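Long-range contacts in beta subunit of a putative Aromatic-ring-hydroxylating dioxygenase (Novosphingobium aromaticivorans DSM 12444, PDB 3EBY), which probably serves as the beta subunit of an aromatic-ring-hydroxylating dioxygenase and has an NTF2-like fold: residues D42-V47 and V61-S66; G128-R133 and K144-I149. One frame throughout, in Å; residues are numbered along the deposited sequence. Where two conformers were deposited one is given.

Contacts 1 and 2 belong to two antiparallel hairpins of one curved, mixed sheet, their centres about 10 Å apart. They follow one another along the chain: strands 43-49 and 60-64 pair first, and strands 122-135 and 142-150 pair later. In the sheet the order is 60-64, 43-49, 142-150, 122-135, so the hairpins lie next to each other and strands 43-49 and 142-150 run parallel at the seam. There Q46 O lies 2.8 Å from C148 N, and D42 O lies 2.8 Å from K144 NZ, both probable hydrogen bonds. Segments distant in sequence thus form a continuous sheet, as in the NTF2-like fold.

Contact 1. Residues D42-V47 and V61-S66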
ATOM      1  N   ASP A  42       8.486 -21.404 -18.894  1.00 15.45           N
ATOM      2  CA  ASP A  42       8.736 -22.518 -17.952  1.00 13.98           C
ATOM      3  C   ASP A  42       8.713 -21.980 -16.506  1.00 14.38           C
ATOM      4  O   ASP A  42       9.736 -21.883 -15.832  1.00 15.70           O
ATOM      5  CB  ASP A  42      10.077 -23.163 -18.284  1.00 14.55           C
ATOM      6  CG  ASP A  42      10.405 -24.357 -17.387  1.00 23.53           C
ATOM      7  OD1 ASP A  42       9.491 -24.898 -16.726  1.00 17.82           O
ATOM      8  OD2 ASP A  42      11.599 -24.694 -17.311  1.00 21.94           O
ATOM      9  N   CYS A  43       7.528 -21.598 -16.080  1.00 13.64           N
ATOM     10  CA  CYS A  43       7.330 -20.864 -14.836  1.00 15.80           C
ATOM     11  C   CYS A  43       6.641 -21.731 -13.783  1.00 16.02           C
ATOM     12  O   CYS A  43       6.170 -22.852 -14.082  1.00 16.33           O
ATOM     13  CB  CYS A  43       6.458 -19.647 -15.120  1.00 15.75           C
ATOM     14  SG  CYS A  43       4.773 -20.051 -15.743  1.00 17.45           S
ATOM     15  N   LEU A  44       6.510 -21.161 -12.584  1.00 16.37           N
ATOM     16  CA  LEU A  44       5.724 -21.751 -11.510  1.00 16.54           C
ATOM     17  C   LEU A  44       4.909 -20.640 -10.808  1.00 16.07           C
ATOM     18  O   LEU A  44       5.452 -19.601 -10.456  1.00 20.74           O
ATOM     19  CB  LEU A  44       6.625 -22.470 -10.505  1.00 16.53           C
ATOM     20  CG  LEU A  44       5.885 -23.105  -9.303  1.00 20.88           C
ATOM     21  CD1 LEU A  44       5.026 -24.297  -9.771  1.00 20.47           C
ATOM     22  CD2 LEU A  44       6.862 -23.544  -8.236  1.00 28.49           C
ATOM     23  N   TYR A  45       3.597 -20.818 -10.774  1.00 15.61           N
ATOM     24  CA  TYR A  45       2.703 -19.935 -10.041  1.00 15.43           C
ATOM     25  C   TYR A  45       1.902 -20.796  -9.081  1.00 13.09           C
ATOM     26  O   TYR A  45       1.247 -21.751  -9.502  1.00 17.45           O
ATOM     27  CB  TYR A  45       1.747 -19.200 -10.992  1.00 14.12           C
ATOM     28  CG  TYR A  45       0.719 -18.347 -10.271  1.00 15.33           C
ATOM     29  CD1 TYR A  45       1.069 -17.115  -9.736  1.00 13.59           C
ATOM     30  CD2 TYR A  45      -0.579 -18.802 -10.072  1.00 16.66           C
ATOM     31  CE1 TYR A  45       0.123 -16.319  -9.039  1.00 12.28           C
ATOM     32  CE2 TYR A  45      -1.532 -18.025  -9.387  1.00 17.38           C
ATOM     33  CZ  TYR A  45      -1.193 -16.780  -8.913  1.00 16.35           C
ATOM     34  OH  TYR A  45      -2.149 -16.040  -8.230  1.00 16.32           O
ATOM     35  N   GLN A  46       1.913 -20.434  -7.810  1.00 12.98           N
ATOM     36  CA  GLN A  46       1.116 -21.156  -6.843  1.00 16.43           C
ATOM     37  C   GLN A  46       0.598 -20.253  -5.741  1.00 15.20           C
ATOM     38  O   GLN A  46       1.158 -19.163  -5.459  1.00 16.46           O
ATOM     39  CB  GLN A  46       1.896 -22.345  -6.275  1.00 16.15           C
ATOM     40  CG  GLN A  46       3.044 -22.004  -5.395  1.00 22.73           C
ATOM     41  CD  GLN A  46       3.943 -23.221  -5.102  1.00 30.93           C
ATOM     42  OE1 GLN A  46       3.548 -24.384  -5.318  1.00 30.42           O
ATOM     43  NE2 GLN A  46       5.148 -22.953  -4.634  1.00 31.39           N
ATOM     44  N   VAL A  47      -0.499 -20.697  -5.141  1.00 16.49           N
ATOM     45  CA  VAL A  47      -1.173 -19.974  -4.069  1.00 15.27           C
ATOM     46  C   VAL A  47      -1.320 -20.998  -2.909  1.00 15.48           C
ATOM     47  O   VAL A  47      -1.979 -22.049  -3.067  1.00 15.69           O
ATOM     48  CB  VAL A  47      -2.550 -19.425  -4.541  1.00 14.05           C
ATOM     49  CG1 VAL A  47      -3.295 -18.764  -3.360  1.00 14.19           C
ATOM     50  CG2 VAL A  47      -2.364 -18.405  -5.742  1.00 15.83           C
ATOM     51  N   VAL A  61      -3.712 -24.269  -3.322  0.50 18.87           N
ATOM     52  CA  VAL A  61      -5.113 -24.139  -3.735  0.50 19.79           C
ATOM     53  C   VAL A  61      -5.240 -23.547  -5.164  0.50 21.38           C
ATOM     54  O   VAL A  61      -6.327 -23.516  -5.743  0.50 17.64           O
ATOM     55  CB  VAL A  61      -5.906 -23.304  -2.699  0.50 21.59           C
ATOM     56  CG1 VAL A  61      -7.328 -23.051  -3.181  0.50 33.11           C
ATOM     57  CG2 VAL A  61      -5.920 -24.038  -1.332  0.50 20.62           C
HETATM   58  N   MSE A  62      -4.125 -23.083  -5.717  1.00 19.43           N
HETATM   59  CA  MSE A  62      -4.044 -22.713  -7.128  1.00 21.93           C
HETATM   60  C   MSE A  62      -2.617 -23.047  -7.565  1.00 19.80           C
HETATM   61  O   MSE A  62      -1.660 -22.869  -6.803  1.00 17.85           O
HETATM   62  CB  MSE A  62      -4.372 -21.219  -7.338  1.00 24.66           C
HETATM   63  CG  MSE A  62      -4.749 -20.870  -8.748  1.00 32.80           C
HETATM   64 SE   MSE A  62      -5.430 -19.004  -8.934  0.75 30.79          SE
HETATM   65  CE  MSE A  62      -6.118 -18.812  -7.540  1.00 12.03           C
ATOM     66  N   TYR A  63      -2.475 -23.708  -8.706  1.00 23.20           N
ATOM     67  CA  TYR A  63      -1.171 -24.248  -9.062  1.00 20.66           C
ATOM     68  C   TYR A  63      -0.996 -24.347 -10.595  1.00 23.75           C
ATOM     69  O   TYR A  63      -1.843 -24.943 -11.290  1.00 27.91           O
ATOM     70  CB  TYR A  63      -1.014 -25.616  -8.438  1.00 22.42           C
ATOM     71  CG  TYR A  63       0.290 -26.294  -8.763  1.00 21.94           C
ATOM     72  CD1 TYR A  63       0.419 -27.091  -9.890  1.00 29.18           C
ATOM     73  CD2 TYR A  63       1.382 -26.168  -7.919  1.00 22.35           C
ATOM     74  CE1 TYR A  63       1.614 -27.731 -10.169  1.00 28.53           C
ATOM     75  CE2 TYR A  63       2.572 -26.764  -8.207  1.00 26.89           C
ATOM     76  CZ  TYR A  63       2.680 -27.557  -9.322  1.00 21.56           C
ATOM     77  OH  TYR A  63       3.869 -28.165  -9.589  1.00 32.20           O
ATOM     78  N   CYS A  64       0.063 -23.716 -11.101  1.00 20.21           N
ATOM     79  CA  CYS A  64       0.389 -23.733 -12.542  1.00 19.72           C
ATOM     80  C   CYS A  64       1.888 -23.921 -12.690  1.00 18.75           C
ATOM     81  O   CYS A  64       2.652 -23.083 -12.232  1.00 17.95           O
ATOM     82  CB  CYS A  64       0.002 -22.426 -13.202  1.00 19.75           C
ATOM     83  SG  CYS A  64      -1.711 -21.884 -13.041  1.00 27.00           S
ATOM     84  N   ASP A  65       2.308 -24.965 -13.398  1.00 17.08           N
ATOM     85  CA  ASP A  65       3.743 -25.239 -13.553  1.00 18.23           C
ATOM     86  C   ASP A  65       4.237 -25.052 -14.996  1.00 17.22           C
ATOM     87  O   ASP A  65       5.337 -25.528 -15.382  1.00 16.91           O
ATOM     88  CB  ASP A  65       4.070 -26.637 -13.016  1.00 20.96           C
ATOM     89  CG  ASP A  65       3.406 -27.747 -13.806  1.00 19.11           C
ATOM     90  OD1 ASP A  65       2.728 -27.476 -14.817  1.00 23.66           O
ATOM     91  OD2 ASP A  65       3.580 -28.913 -13.409  1.00 37.28           O
ATOM     92  N   SER A  66       3.451 -24.317 -15.773  1.00 19.20           N
ATOM     93  CA  SER A  66       3.829 -23.876 -17.101  1.00 17.87           C
ATOM     94  C   SER A  66       2.949 -22.690 -17.500  1.00 20.22           C
ATOM     95  O   SER A  66       1.880 -22.470 -16.936  1.00 20.34           O
ATOM     96  CB  SER A  66       3.632 -24.994 -18.115  1.00 17.87           C
ATOM     97  OG  SER A  66       2.237 -25.231 -18.361  1.00 19.00           O
TER
HETATM   98  O   HOH W   1       7.063 -25.448 -17.326  1.00 29.42           O
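The antiparallel hairpin of strands 43-49 and 60-64 forms one margin of the NTF2-like sheet within this chain, with 60-64 outermost. Y45 and C64 make a hydrogen-bonded pair: Y45 N donates to C64 O at 2.9 Å with an N-H...O angle of 174°, and C64 N returns a bond to Y45 O. Farther along, the regular pairing gives way to a classic beta bulge, in which V61 and M62 both face V47. V47 N donates to M62 O, while V47 O receives V61 N at 2.8 Å.

On the face carrying Y45, V47 and M62, the selenium of selenomethionine M62 approaches the edge of the Y45 ring, close to the ring plane, with SE 4.0 Å from CE2, a Met-aromatic contact. M62 CB packs 3.8 Å from V47 CB, the two side chains running alongside each other. C64 shares this face, where L70 of helix 67-79 covers Y45 and C64. The Y45 hydroxyl is hydrogen-bonded to the C-terminal carboxylate of I163.

On the opposite face, that of L44, Q46 and Y63, L44 CD1 reaches the Y63 ring at CE2, 3.8 Å away, because CG stands anti to the backbone N (chi1 179°) and chi2 then swings CD1 toward the neighbouring strand. Q46 runs beside Y63 and brings OE1 to the ring edge, while its NE2 bonds to T147 OG1 on the next strand. Apolar packing and the selenium thus hold the Y45 face, whereas beyond the paired residues a water joins the strands, donating to D42 OD1 and D65 O, each 2.6 Å away.

Contact 2. Residues G128-R133 and K144-I149; sequences GKYVDR and KSRTCI
A two-stranded antiparallel pairing at the middle of the NTF2-like sheet joins strands 122-135 and 142-150, neighbours in a beta hairpin. Reciprocal backbone bonds link K129 with I149, V131 with T147 and R133 with S145. At the turn-proximal end a classic beta bulge sets K144 and S145 against R133, whose carbonyl oxygen accepts from both of their amides.

The buried face is organised by R146. Its guanidinium grips D132 side-on, NE meeting OD1 and NH2 meeting OD2, both at 2.8 Å and nearly straight. The carboxylate is turned 36° from the guanidinium plane, and NH2 comes to OD2 from above the carboxylate plane. The same guanidinium lies flat on Y130, centres 3.8 Å apart and planes only 8° apart, a cation-pi stack. A bend at chi3 (-75°) helps lay it there. N20 binds NH2 and Y23 adds a second cation-pi contact, so several partners together fix the group's rotation; the salt bridge probably offsets the buried charge. The Y130 hydroxyl bonds to I163 O.

On the other face, V131 CG2 meets I149 CD1 at 3.6 Å. K129 NZ forms salt bridges with E108 and with D29 of the second subunit, tying this face to the assembly. Back beside the stack, C148 SG comes to the edge of the Y130 ring, in its plane and 3.7 Å from CE1.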
ATOM      1  N   GLY A 128      -1.579 -11.603   2.095  1.00 14.40           N
ATOM      2  CA  GLY A 128      -0.415 -12.511   2.063  1.00 15.00           C
ATOM      3  C   GLY A 128       0.863 -11.802   1.683  1.00 18.05           C
ATOM      4  O   GLY A 128       0.939 -10.579   1.775  1.00 16.58           O
ATOM      5  N   LYS A 129       1.849 -12.564   1.212  1.00 16.74           N
ATOM      6  CA  LYS A 129       3.012 -11.997   0.603  1.00 16.25           C
ATOM      7  C   LYS A 129       3.419 -12.810  -0.619  1.00 15.65           C
ATOM      8  O   LYS A 129       3.157 -14.030  -0.681  1.00 15.57           O
ATOM      9  CB  LYS A 129       4.179 -11.894   1.574  1.00 15.98           C
ATOM     10  CG  LYS A 129       4.787 -13.202   1.978  1.00 17.58           C
ATOM     11  CD  LYS A 129       6.102 -12.974   2.708  1.00 18.75           C
ATOM     12  CE  LYS A 129       6.647 -14.262   3.274  1.00 20.16           C
ATOM     13  NZ  LYS A 129       8.041 -14.067   3.861  1.00 16.05           N
ATOM     14  N   TYR A 130       3.854 -12.095  -1.644  1.00 14.81           N
ATOM     15  CA  TYR A 130       4.508 -12.729  -2.807  1.00 11.97           C
ATOM     16  C   TYR A 130       5.949 -13.091  -2.460  1.00 14.23           C
ATOM     17  O   TYR A 130       6.687 -12.258  -1.923  1.00 14.64           O
ATOM     18  CB  TYR A 130       4.509 -11.785  -4.024  1.00 16.77           C
ATOM     19  CG  TYR A 130       3.154 -11.305  -4.491  1.00 17.74           C
ATOM     20  CD1 TYR A 130       2.153 -12.212  -4.865  1.00 15.77           C
ATOM     21  CD2 TYR A 130       2.873  -9.941  -4.594  1.00 18.90           C
ATOM     22  CE1 TYR A 130       0.933 -11.770  -5.421  1.00 17.75           C
ATOM     23  CE2 TYR A 130       1.628  -9.473  -5.081  1.00 17.33           C
ATOM     24  CZ  TYR A 130       0.689 -10.376  -5.547  1.00 15.28           C
ATOM     25  OH  TYR A 130      -0.547  -9.897  -6.002  1.00 15.61           O
ATOM     26  N   VAL A 131       6.336 -14.310  -2.794  1.00 14.71           N
ATOM     27  CA  VAL A 131       7.739 -14.775  -2.724  1.00 15.18           C
ATOM     28  C   VAL A 131       8.148 -15.155  -4.145  1.00 15.71           C
ATOM     29  O   VAL A 131       7.619 -16.125  -4.730  1.00 14.62           O
ATOM     30  CB  VAL A 131       7.891 -15.967  -1.778  1.00 17.03           C
ATOM     31  CG1 VAL A 131       9.334 -16.471  -1.762  1.00 17.60           C
ATOM     32  CG2 VAL A 131       7.434 -15.565  -0.349  1.00 18.60           C
ATOM     33  N   ASP A 132       9.052 -14.365  -4.711  1.00 16.38           N
ATOM     34  CA  ASP A 132       9.288 -14.369  -6.144  1.00 16.62           C
ATOM     35  C   ASP A 132      10.735 -14.679  -6.543  1.00 15.93           C
ATOM     36  O   ASP A 132      11.699 -14.345  -5.819  1.00 13.10           O
ATOM     37  CB  ASP A 132       8.939 -12.994  -6.736  1.00 16.11           C
ATOM     38  CG  ASP A 132       7.509 -12.590  -6.498  1.00 17.21           C
ATOM     39  OD1 ASP A 132       6.607 -13.450  -6.634  1.00 15.29           O
ATOM     40  OD2 ASP A 132       7.279 -11.378  -6.227  1.00 15.90           O
ATOM     41  N   ARG A 133      10.859 -15.260  -7.733  1.00 16.28           N
ATOM     42  CA  ARG A 133      12.116 -15.319  -8.476  1.00 14.50           C
ATOM     43  C   ARG A 133      11.870 -14.662  -9.824  1.00 18.27           C
ATOM     44  O   ARG A 133      10.994 -15.101 -10.590  1.00 16.92           O
ATOM     45  CB  ARG A 133      12.573 -16.764  -8.693  1.00 18.27           C
ATOM     46  CG  ARG A 133      12.801 -17.519  -7.407  1.00 22.83           C
ATOM     47  CD  ARG A 133      13.551 -18.833  -7.623  1.00 27.76           C
ATOM     48  NE  ARG A 133      12.720 -19.875  -8.221  1.00 44.30           N
ATOM     49  CZ  ARG A 133      13.030 -20.568  -9.320  1.00 49.57           C
ATOM     50  NH1 ARG A 133      14.184 -20.362  -9.963  1.00 55.88           N
ATOM     51  NH2 ARG A 133      12.197 -21.515  -9.754  1.00 42.29           N
ATOM     52  N   LYS A 144       9.917 -15.904 -13.072  1.00 13.25           N
ATOM     53  CA  LYS A 144      10.272 -17.343 -13.148  1.00 12.91           C
ATOM     54  C   LYS A 144       9.358 -18.149 -12.188  1.00 15.16           C
ATOM     55  O   LYS A 144       8.818 -19.230 -12.541  1.00 15.34           O
ATOM     56  CB  LYS A 144      11.737 -17.543 -12.784  1.00 15.75           C
ATOM     57  CG  LYS A 144      12.193 -19.010 -12.768  1.00 20.15           C
ATOM     58  CD  LYS A 144      12.003 -19.683 -14.104  1.00 23.05           C
ATOM     59  CE  LYS A 144      12.661 -21.068 -14.141  1.00 23.74           C
ATOM     60  NZ  LYS A 144      12.511 -21.672 -15.495  1.00 19.97           N
ATOM     61  N   SER A 145       9.200 -17.643 -10.973  0.50 15.26           N
ATOM     62  CA  SER A 145       8.274 -18.259 -10.025  0.50 13.86           C
ATOM     63  C   SER A 145       7.671 -17.243  -9.073  0.50 15.64           C
ATOM     64  O   SER A 145       8.345 -16.313  -8.610  0.50 15.62           O
ATOM     65  CB  SER A 145       8.956 -19.370  -9.221  0.50 17.53           C
ATOM     66  OG  SER A 145       9.938 -18.855  -8.341  0.50 15.55           O
ATOM     67  N   ARG A 146       6.394 -17.436  -8.791  1.00 15.28           N
ATOM     68  CA  ARG A 146       5.649 -16.615  -7.774  1.00 14.39           C
ATOM     69  C   ARG A 146       4.825 -17.543  -6.915  1.00 16.59           C
ATOM     70  O   ARG A 146       3.962 -18.315  -7.416  1.00 15.44           O
ATOM     71  CB  ARG A 146       4.768 -15.563  -8.448  1.00 15.09           C
ATOM     72  CG  ARG A 146       3.672 -14.924  -7.545  1.00 16.55           C
ATOM     73  CD  ARG A 146       3.224 -13.529  -8.044  1.00 12.22           C
ATOM     74  NE  ARG A 146       4.256 -12.517  -7.731  1.00 14.41           N
ATOM     75  CZ  ARG A 146       4.153 -11.219  -8.006  1.00 16.06           C
ATOM     76  NH1 ARG A 146       3.046 -10.723  -8.560  1.00 18.44           N
ATOM     77  NH2 ARG A 146       5.112 -10.392  -7.633  1.00 17.96           N
ATOM     78  N   THR A 147       5.071 -17.456  -5.618  1.00 14.50           N
ATOM     79  CA  THR A 147       4.297 -18.151  -4.632  1.00 16.86           C
ATOM     80  C   THR A 147       3.565 -17.097  -3.785  1.00 16.65           C
ATOM     81  O   THR A 147       4.184 -16.204  -3.239  1.00 15.66           O
ATOM     82  CB  THR A 147       5.195 -19.018  -3.717  1.00 19.27           C
ATOM     83  OG1 THR A 147       5.884 -20.017  -4.492  1.00 18.57           O
ATOM     84  CG2 THR A 147       4.362 -19.692  -2.625  1.00 19.18           C
ATOM     85  N   CYS A 148       2.240 -17.187  -3.763  1.00 16.23           N
ATOM     86  CA  CYS A 148       1.412 -16.283  -2.968  1.00 15.00           C
ATOM     87  C   CYS A 148       1.099 -16.981  -1.669  1.00 17.28           C
ATOM     88  O   CYS A 148       0.322 -17.960  -1.646  1.00 15.02           O
ATOM     89  CB  CYS A 148       0.099 -15.973  -3.715  1.00 15.20           C
ATOM     90  SG  CYS A 148       0.299 -15.396  -5.430  1.00 17.15           S
ATOM     91  N   ILE A 149       1.823 -16.598  -0.617  1.00 14.65           N
ATOM     92  CA  ILE A 149       1.680 -17.232   0.706  1.00 13.73           C
ATOM     93  C   ILE A 149       0.630 -16.451   1.532  1.00 14.66           C
ATOM     94  O   ILE A 149       0.867 -15.285   1.916  1.00 15.93           O
ATOM     95  CB  ILE A 149       3.044 -17.258   1.483  1.00 14.93           C
ATOM     96  CG1 ILE A 149       4.140 -17.947   0.659  1.00 17.22           C
ATOM     97  CG2 ILE A 149       2.851 -17.956   2.864  1.00 15.93           C
ATOM     98  CD1 ILE A 149       5.488 -18.058   1.368  1.00 19.61           C
TER
HETATM   99  O   HOH W   2       8.645 -18.374  -5.778  1.00 22.45           O